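Local coordinates for stress responsive alpha-beta protein (Jannaschia sp., PDB 3BB5), which is of unknown function but forms a dimer of ferredoxin-like alpha-beta subunits belonging to the stress-responsive A/B barrel family, at residues A[52-64]-A[72-84]. Sequence-based numbering, arbitrary orientation. Where two conformers were deposited one is given.
Sequences LPGLTEFRHGPNR and RYPYGFLCTFTDK
Strands 55-62 and 75-81 run antiparallel, their axes 4.7 Å apart at closest approach and 171° between their directions, with Arg-59 and Leu-78 exchanging both backbone bonds and Gly-61 and Gly-76 doing the same. The pair illustrates how an antiparallel strand pair sorts its side chains between the two faces of a sheet. On the face carrying Leu-55, Phe-58, His-60, Tyr-75, Phe-77, Cys-79 and Phe-81, the Tyr-75 ring lies over the Gly-61 peptide, whose O sits 3.4 Å above the ring centre. With CG anti to the backbone N (chi1 -156°), that ring reaches across the neighbouring strand and brings its OH to the edge of the His-60 imidazole, in plane, where it shares a 2.7 Å hydrogen bond with ND1. NE2 of the same histidine bonds Asp-46, so both ring nitrogens are held and its rotation is fixed. A leucine in place of Tyr-75 would probably leave His-60 ND1 without its hydroxyl mate and take the flat ring off the Gly-61 peptide. Further along, Phe-58 CE1 meets Phe-77 CD2 at 3.5 Å with the planes inclined by 55°, while Cys-79 SG approaches the edge of the Phe-58 ring in plane, 3.7 Å from CD1. In the ferredoxin-like fold this mostly apolar face receives the helices: Phe-58 also packs on Leu-45 of helix 34-48, and Phe-77 on Tyr-90 of helix 84-92. Leu-55 sets its CG 3.5 Å from Phe-81 CE1. The other face, with Glu-57, Arg-59, Leu-78 and Thr-80, turns toward the dimer partner, where Glu-57 OE2 bonds Tyr-22 of the second subunit. At one end Thr-80 O accepts both Thr-56 N and, from above the carbonyl plane, Thr-56 OG1. At the other, Asn-63 ND2 donates to Tyr-73 O at 2.8 Å, and its OD1 bonds Asp-118 N of the second subunit.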
ATOM      1  N   LEU A  52       2.208  20.766  -2.974  1.00 37.29           N
ATOM      2  CA  LEU A  52       2.748  20.029  -4.132  1.00 36.70           C
ATOM      3  C   LEU A  52       1.581  19.666  -5.012  1.00 36.01           C
ATOM      4  O   LEU A  52       0.799  18.799  -4.655  1.00 37.01           O
ATOM      5  CB  LEU A  52       3.416  18.732  -3.693  1.00 37.20           C
ATOM      6  CG  LEU A  52       4.704  18.810  -2.885  1.00 39.19           C
ATOM      7  CD1 LEU A  52       5.018  17.382  -2.443  1.00 36.61           C
ATOM      8  CD2 LEU A  52       5.889  19.445  -3.681  1.00 33.54           C
ATOM      9  N   PRO A  53       1.419  20.366  -6.138  1.00 39.25           N
ATOM     10  CA  PRO A  53       0.246  20.137  -6.973  1.00 39.42           C
ATOM     11  C   PRO A  53       0.128  18.741  -7.578  1.00 38.38           C
ATOM     12  O   PRO A  53      -0.997  18.283  -7.818  1.00 39.01           O
ATOM     13  CB  PRO A  53       0.384  21.179  -8.080  1.00 38.00           C
ATOM     14  CG  PRO A  53       1.772  21.588  -8.068  1.00 40.15           C
ATOM     15  CD  PRO A  53       2.275  21.442  -6.677  1.00 39.02           C
ATOM     16  N   GLY A  54       1.263  18.097  -7.834  1.00 36.28           N
ATOM     17  CA  GLY A  54       1.266  16.744  -8.362  1.00 36.65           C
ATOM     18  C   GLY A  54       1.026  15.634  -7.376  1.00 36.77           C
ATOM     19  O   GLY A  54       0.964  14.486  -7.804  1.00 37.27           O
ATOM     20  N   LEU A  55       0.937  15.957  -6.063  1.00 37.54           N
ATOM     21  CA  LEU A  55       0.593  14.980  -4.990  1.00 36.28           C
ATOM     22  C   LEU A  55      -0.872  15.202  -4.658  1.00 35.50           C
ATOM     23  O   LEU A  55      -1.232  16.119  -3.916  1.00 37.88           O
ATOM     24  CB  LEU A  55       1.448  15.194  -3.741  1.00 36.21           C
ATOM     25  CG  LEU A  55       1.633  14.100  -2.685  1.00 40.82           C
ATOM     26  CD1 LEU A  55       2.546  14.650  -1.573  1.00 32.25           C
ATOM     27  CD2 LEU A  55       0.357  13.591  -2.116  1.00 33.67           C
ATOM     28  N   THR A  56      -1.727  14.377  -5.228  1.00 32.64           N
ATOM     29  CA  THR A  56      -3.142  14.632  -5.198  1.00 36.31           C
ATOM     30  C   THR A  56      -3.826  14.188  -3.891  1.00 38.78           C
ATOM     31  O   THR A  56      -4.892  14.708  -3.545  1.00 40.25           O
ATOM     32  CB  THR A  56      -3.788  13.979  -6.407  1.00 36.22           C
ATOM     33  OG1 THR A  56      -3.466  12.587  -6.397  1.00 39.68           O
ATOM     34  CG2 THR A  56      -3.236  14.592  -7.668  1.00 35.23           C
ATOM     35  N   GLU A  57      -3.213  13.254  -3.159  1.00 39.88           N
ATOM     36  CA  GLU A  57      -3.768  12.760  -1.912  1.00 41.21           C
ATOM     37  C   GLU A  57      -2.676  12.124  -1.043  1.00 38.58           C
ATOM     38  O   GLU A  57      -1.813  11.415  -1.528  1.00 36.62           O
ATOM     39  CB  GLU A  57      -4.861  11.762  -2.213  1.00 40.93           C
ATOM     40  CG  GLU A  57      -5.737  11.394  -1.024  1.00 51.72           C
ATOM     41  CD  GLU A  57      -6.705  10.255  -1.352  1.00 54.41           C
ATOM     42  OE1 GLU A  57      -7.712  10.510  -2.077  1.00 68.75           O
ATOM     43  OE2 GLU A  57      -6.432   9.101  -0.915  1.00 68.37           O
ATOM     44  N   PHE A  58      -2.701  12.464   0.246  1.00 39.90           N
ATOM     45  CA  PHE A  58      -1.781  11.965   1.243  1.00 37.89           C
ATOM     46  C   PHE A  58      -2.603  11.477   2.444  1.00 36.39           C
ATOM     47  O   PHE A  58      -3.429  12.183   2.963  1.00 35.78           O
ATOM     48  CB  PHE A  58      -0.755  13.025   1.653  1.00 37.24           C
ATOM     49  CG  PHE A  58       0.148  12.575   2.791  1.00 39.91           C
ATOM     50  CD1 PHE A  58       1.192  11.702   2.558  1.00 39.32           C
ATOM     51  CD2 PHE A  58      -0.074  12.998   4.094  1.00 37.11           C
ATOM     52  CE1 PHE A  58       1.997  11.253   3.585  1.00 37.75           C
ATOM     53  CE2 PHE A  58       0.730  12.550   5.117  1.00 40.16           C
ATOM     54  CZ  PHE A  58       1.777  11.669   4.854  1.00 35.62           C
ATOM     55  N   ARG A  59      -2.371  10.235   2.832  1.00 38.92           N
ATOM     56  CA  ARG A  59      -3.113   9.546   3.869  1.00 38.88           C
ATOM     57  C   ARG A  59      -2.179   8.669   4.709  1.00 36.97           C
ATOM     58  O   ARG A  59      -1.241   8.065   4.194  1.00 34.65           O
ATOM     59  CB  ARG A  59      -4.158   8.631   3.222  1.00 40.72           C
ATOM     60  CG  ARG A  59      -5.318   9.356   2.561  1.00 43.68           C
ATOM     61  CD  ARG A  59      -6.250  10.031   3.563  1.00 54.74           C
ATOM     62  NE  ARG A  59      -7.530  10.308   2.918  1.00 60.85           N
ATOM     63  CZ  ARG A  59      -7.772  11.342   2.113  1.00 67.62           C
ATOM     64  NH1 ARG A  59      -6.836  12.252   1.866  1.00 66.94           N
ATOM     65  NH2 ARG A  59      -8.969  11.471   1.552  1.00 68.54           N
ATOM     66  N   HIS A  60      -2.444   8.594   6.005  1.00 36.50           N
ATOM     67  CA  HIS A  60      -1.606   7.828   6.920  1.00 35.46           C
ATOM     68  C   HIS A  60      -2.424   7.217   8.057  1.00 35.41           C
ATOM     69  O   HIS A  60      -3.449   7.771   8.463  1.00 31.64           O
ATOM     70  CB  HIS A  60      -0.458   8.689   7.457  1.00 34.63           C
ATOM     71  CG  HIS A  60      -0.896   9.919   8.188  1.00 36.28           C
ATOM     72  ND1 HIS A  60      -1.169   9.924   9.538  1.00 37.86           N
ATOM     73  CD2 HIS A  60      -1.063  11.196   7.766  1.00 35.71           C
ATOM     74  CE1 HIS A  60      -1.504  11.150   9.912  1.00 39.82           C
ATOM     75  NE2 HIS A  60      -1.465  11.936   8.852  1.00 31.42           N
ATOM     76  N   GLY A  61      -1.976   6.067   8.576  1.00 34.18           N
ATOM     77  CA  GLY A  61      -2.618   5.523   9.768  1.00 34.02           C
ATOM     78  C   GLY A  61      -2.061   4.204  10.249  1.00 31.87           C
ATOM     79  O   GLY A  61      -1.176   3.659   9.615  1.00 30.06           O
ATOM     80  N   PRO A  62      -2.581   3.702  11.381  1.00 32.39           N
ATOM     81  CA  PRO A  62      -2.210   2.383  11.821  1.00 32.94           C
ATOM     82  C   PRO A  62      -2.644   1.336  10.848  1.00 32.75           C
ATOM     83  O   PRO A  62      -3.693   1.445  10.256  1.00 32.51           O
ATOM     84  CB  PRO A  62      -2.971   2.198  13.141  1.00 34.21           C
ATOM     85  CG  PRO A  62      -4.031   3.293  13.181  1.00 34.06           C
ATOM     86  CD  PRO A  62      -3.518   4.373  12.312  1.00 33.76           C
ATOM     87  N   ASN A  63      -1.832   0.299  10.754  1.00 35.37           N
ATOM     88  CA  ASN A  63      -2.187  -0.933  10.101  1.00 35.59           C
ATOM     89  C   ASN A  63      -2.978  -1.838  11.063  1.00 36.81           C
ATOM     90  O   ASN A  63      -2.412  -2.461  11.975  1.00 36.96           O
ATOM     91  CB  ASN A  63      -0.898  -1.603   9.615  1.00 34.60           C
ATOM     92  CG  ASN A  63      -1.140  -2.871   8.832  1.00 35.07           C
ATOM     93  OD1 ASN A  63      -2.262  -3.192   8.438  1.00 32.94           O
ATOM     94  ND2 ASN A  63      -0.058  -3.603   8.584  1.00 32.25           N
ATOM     95  N   ARG A  64      -4.285  -1.954  10.811  1.00 38.29           N
ATOM     96  CA  ARG A  64      -5.146  -2.857  11.560  1.00 36.32           C
ATOM     97  C   ARG A  64      -4.923  -4.320  11.180  1.00 39.77           C
ATOM     98  O   ARG A  64      -5.319  -5.224  11.914  1.00 39.16           O
ATOM     99  CB  ARG A  64      -6.604  -2.483  11.321  1.00 37.21           C
ATOM    100  CG  ARG A  64      -6.942  -1.052  11.656  1.00 36.63           C
ATOM    101  CD  ARG A  64      -6.551  -0.717  13.105  1.00 38.53           C
ATOM    102  NE  ARG A  64      -7.032   0.606  13.479  1.00 43.35           N
ATOM    103  CZ  ARG A  64      -6.615   1.307  14.542  1.00 46.81           C
ATOM    104  NH1 ARG A  64      -5.679   0.834  15.366  1.00 43.23           N
ATOM    105  NH2 ARG A  64      -7.124   2.513  14.771  1.00 41.86           N
ATOM    106  N   ARG A  72       4.664  -7.061  10.870  1.00 42.36           N
ATOM    107  CA  ARG A  72       5.917  -6.330  10.940  1.00 41.08           C
ATOM    108  C   ARG A  72       5.741  -4.819  10.799  1.00 40.16           C
ATOM    109  O   ARG A  72       6.570  -4.055  11.269  1.00 40.38           O
ATOM    110  CB  ARG A  72       6.772  -6.851   9.795  1.00 43.09           C
ATOM    111  CG  ARG A  72       8.211  -6.444   9.725  1.00 51.33           C
ATOM    112  CD  ARG A  72       8.797  -7.121   8.488  1.00 62.65           C
ATOM    113  NE  ARG A  72      10.227  -6.898   8.291  1.00 72.77           N
ATOM    114  CZ  ARG A  72      10.909  -7.324   7.225  1.00 76.81           C
ATOM    115  NH1 ARG A  72      10.309  -8.012   6.262  1.00 77.23           N
ATOM    116  NH2 ARG A  72      12.206  -7.060   7.119  1.00 78.21           N
ATOM    117  N   TYR A  73       4.663  -4.384  10.150  1.00 40.43           N
ATOM    118  CA  TYR A  73       4.486  -2.968   9.779  1.00 37.79           C
ATOM    119  C   TYR A  73       3.269  -2.403  10.447  1.00 36.24           C
ATOM    120  O   TYR A  73       2.182  -2.458   9.877  1.00 39.08           O
ATOM    121  CB  TYR A  73       4.283  -2.845   8.287  1.00 38.48           C
ATOM    122  CG  TYR A  73       5.420  -3.375   7.488  1.00 41.74           C
ATOM    123  CD1 TYR A  73       6.669  -2.732   7.525  1.00 39.65           C
ATOM    124  CD2 TYR A  73       5.268  -4.522   6.685  1.00 38.74           C
ATOM    125  CE1 TYR A  73       7.732  -3.217   6.796  1.00 40.29           C
ATOM    126  CE2 TYR A  73       6.329  -5.007   5.946  1.00 42.71           C
ATOM    127  CZ  TYR A  73       7.562  -4.345   6.002  1.00 44.45           C
ATOM    128  OH  TYR A  73       8.642  -4.806   5.281  1.00 47.06           O
ATOM    129  N   PRO A  74       3.431  -1.856  11.652  1.00 32.46           N
ATOM    130  CA  PRO A  74       2.262  -1.402  12.359  1.00 33.65           C
ATOM    131  C   PRO A  74       1.716  -0.017  11.886  1.00 33.22           C
ATOM    132  O   PRO A  74       0.664   0.390  12.356  1.00 32.10           O
ATOM    133  CB  PRO A  74       2.753  -1.351  13.812  1.00 32.14           C
ATOM    134  CG  PRO A  74       4.164  -0.991  13.685  1.00 32.70           C
ATOM    135  CD  PRO A  74       4.658  -1.648  12.435  1.00 32.91           C
ATOM    136  N   TYR A  75       2.412   0.671  10.975  1.00 33.21           N
ATOM    137  CA  TYR A  75       2.004   2.029  10.540  1.00 33.57           C
ATOM    138  C   TYR A  75       2.465   2.281   9.106  1.00 33.79           C
ATOM    139  O   TYR A  75       3.520   1.810   8.682  1.00 34.55           O
ATOM    140  CB  TYR A  75       2.553   3.125  11.505  1.00 33.63           C
ATOM    141  CG  TYR A  75       1.744   4.430  11.488  1.00 33.39           C
ATOM    142  CD1 TYR A  75       2.032   5.434  10.580  1.00 28.25           C
ATOM    143  CD2 TYR A  75       0.668   4.630  12.343  1.00 32.01           C
ATOM    144  CE1 TYR A  75       1.323   6.590  10.536  1.00 30.37           C
ATOM    145  CE2 TYR A  75      -0.071   5.805  12.294  1.00 27.84           C
ATOM    146  CZ  TYR A  75       0.267   6.777  11.382  1.00 31.85           C
ATOM    147  OH  TYR A  75      -0.449   7.953  11.299  1.00 36.80           O
ATOM    148  N   GLY A  76       1.662   3.007   8.335  1.00 34.90           N
ATOM    149  CA  GLY A  76       2.045   3.305   6.964  1.00 35.60           C
ATOM    150  C   GLY A  76       1.376   4.508   6.388  1.00 37.01           C
ATOM    151  O   GLY A  76       0.521   5.143   7.015  1.00 39.13           O
ATOM    152  N   PHE A  77       1.812   4.862   5.198  1.00 37.98           N
ATOM    153  CA  PHE A  77       1.169   5.953   4.479  1.00 37.42           C
ATOM    154  C   PHE A  77       1.159   5.743   2.990  1.00 34.55           C
ATOM    155  O   PHE A  77       1.787   4.836   2.504  1.00 31.40           O
ATOM    156  CB  PHE A  77       1.728   7.326   4.891  1.00 37.32           C
ATOM    157  CG  PHE A  77       3.208   7.523   4.644  1.00 35.59           C
ATOM    158  CD1 PHE A  77       4.124   7.201   5.606  1.00 33.10           C
ATOM    159  CD2 PHE A  77       3.659   8.130   3.481  1.00 37.83           C
ATOM    160  CE1 PHE A  77       5.473   7.447   5.410  1.00 37.05           C
ATOM    161  CE2 PHE A  77       4.977   8.364   3.265  1.00 35.66           C
ATOM    162  CZ  PHE A  77       5.896   8.033   4.233  1.00 36.96           C
ATOM    163  N   LEU A  78       0.348   6.560   2.316  1.00 38.65           N
ATOM    164  CA  LEU A  78       0.095   6.505   0.878  1.00 37.92           C
ATOM    165  C   LEU A  78       0.139   7.923   0.289  1.00 38.19           C
ATOM    166  O   LEU A  78      -0.566   8.816   0.777  1.00 37.93           O
ATOM    167  CB  LEU A  78      -1.279   5.903   0.580  1.00 37.97           C
ATOM    168  CG  LEU A  78      -1.439   5.556  -0.912  1.00 44.55           C
ATOM    169  CD1 LEU A  78      -0.819   4.141  -1.258  1.00 45.35           C
ATOM    170  CD2 LEU A  78      -2.891   5.658  -1.383  1.00 45.49           C
ATOM    171  N   CYS A  79       0.973   8.116  -0.739  1.00 36.04           N
ATOM    172  CA  CYS A  79       0.883   9.279  -1.605  1.00 39.40           C
ATOM    173  C   CYS A  79       0.451   8.847  -2.969  1.00 36.55           C
ATOM    174  O   CYS A  79       0.995   7.910  -3.514  1.00 36.60           O
ATOM    175  CB  CYS A  79       2.223   9.988  -1.763  1.00 40.09           C
ATOM    176  SG  CYS A  79       2.990  10.229  -0.257  1.00 44.08           S
ATOM    177  N   THR A  80      -0.513   9.564  -3.517  1.00 33.25           N
ATOM    178  CA  THR A  80      -0.947   9.395  -4.884  0.50 32.15           C
ATOM    179  C   THR A  80      -0.325  10.541  -5.700  1.00 33.56           C
ATOM    180  O   THR A  80      -0.564  11.682  -5.381  1.00 32.07           O
ATOM    181  CB  THR A  80      -2.492   9.452  -4.946  0.50 30.73           C
ATOM    182  OG1 THR A  80      -3.028   8.377  -4.160  0.50 31.71           O
ATOM    183  CG2 THR A  80      -3.009   9.350  -6.379  0.50 17.70           C
ATOM    184  N   PHE A  81       0.460  10.220  -6.729  1.00 34.63           N
ATOM    185  CA  PHE A  81       1.065  11.207  -7.627  1.00 34.12           C
ATOM    186  C   PHE A  81       0.499  11.126  -9.030  1.00 34.77           C
ATOM    187  O   PHE A  81       0.140  10.054  -9.520  1.00 33.84           O
ATOM    188  CB  PHE A  81       2.580  11.012  -7.702  1.00 33.93           C
ATOM    189  CG  PHE A  81       3.276  11.147  -6.378  1.00 33.78           C
ATOM    190  CD1 PHE A  81       3.454  12.383  -5.812  1.00 28.77           C
ATOM    191  CD2 PHE A  81       3.740  10.030  -5.689  1.00 35.82           C
ATOM    192  CE1 PHE A  81       4.096  12.526  -4.593  1.00 30.69           C
ATOM    193  CE2 PHE A  81       4.381  10.184  -4.478  1.00 33.19           C
ATOM    194  CZ  PHE A  81       4.540  11.448  -3.936  1.00 32.21           C
ATOM    195  N   THR A  82       0.392  12.289  -9.656  1.00 36.88           N
ATOM    196  CA  THR A  82      -0.008  12.387 -11.037  1.00 38.64           C
ATOM    197  C   THR A  82       0.950  11.606 -11.948  1.00 38.24           C
ATOM    198  O   THR A  82       0.532  10.994 -12.912  1.00 37.14           O
ATOM    199  CB  THR A  82      -0.072  13.869 -11.461  1.00 38.25           C
ATOM    200  OG1 THR A  82      -1.176  14.485 -10.795  1.00 40.14           O
ATOM    201  CG2 THR A  82      -0.272  14.008 -12.979  1.00 43.20           C
ATOM    202  N   ASP A  83       2.233  11.660 -11.623  1.00 39.94           N
ATOM    203  CA  ASP A  83       3.282  11.097 -12.449  1.00 37.95           C
ATOM    204  C   ASP A  83       4.610  11.072 -11.708  1.00 36.82           C
ATOM    205  O   ASP A  83       4.736  11.546 -10.571  1.00 35.58           O
ATOM    206  CB  ASP A  83       3.415  11.870 -13.782  1.00 38.61           C
ATOM    207  CG  ASP A  83       3.710  13.349 -13.602  1.00 36.49           C
ATOM    208  OD1 ASP A  83       4.224  13.776 -12.560  1.00 37.35           O
ATOM    209  OD2 ASP A  83       3.447  14.100 -14.550  1.00 39.46           O
ATOM    210  N   LYS A  84       5.605  10.512 -12.380  1.00 37.20           N
ATOM    211  CA  LYS A  84       6.958  10.425 -11.875  1.00 37.33           C
ATOM    212  C   LYS A  84       7.588  11.801 -11.597  1.00 36.00           C
ATOM    213  O   LYS A  84       8.307  11.958 -10.632  1.00 37.04           O
ATOM    214  CB  LYS A  84       7.782   9.649 -12.880  1.00 37.20           C
ATOM    215  CG  LYS A  84       9.199   9.371 -12.450  1.00 43.40           C
ATOM    216  CD  LYS A  84       9.326   8.295 -11.413  1.00 44.72           C
ATOM    217  CE  LYS A  84      10.789   7.833 -11.302  1.00 45.49           C
ATOM    218  NZ  LYS A  84      11.616   8.838 -10.626  1.00 47.66           N
TER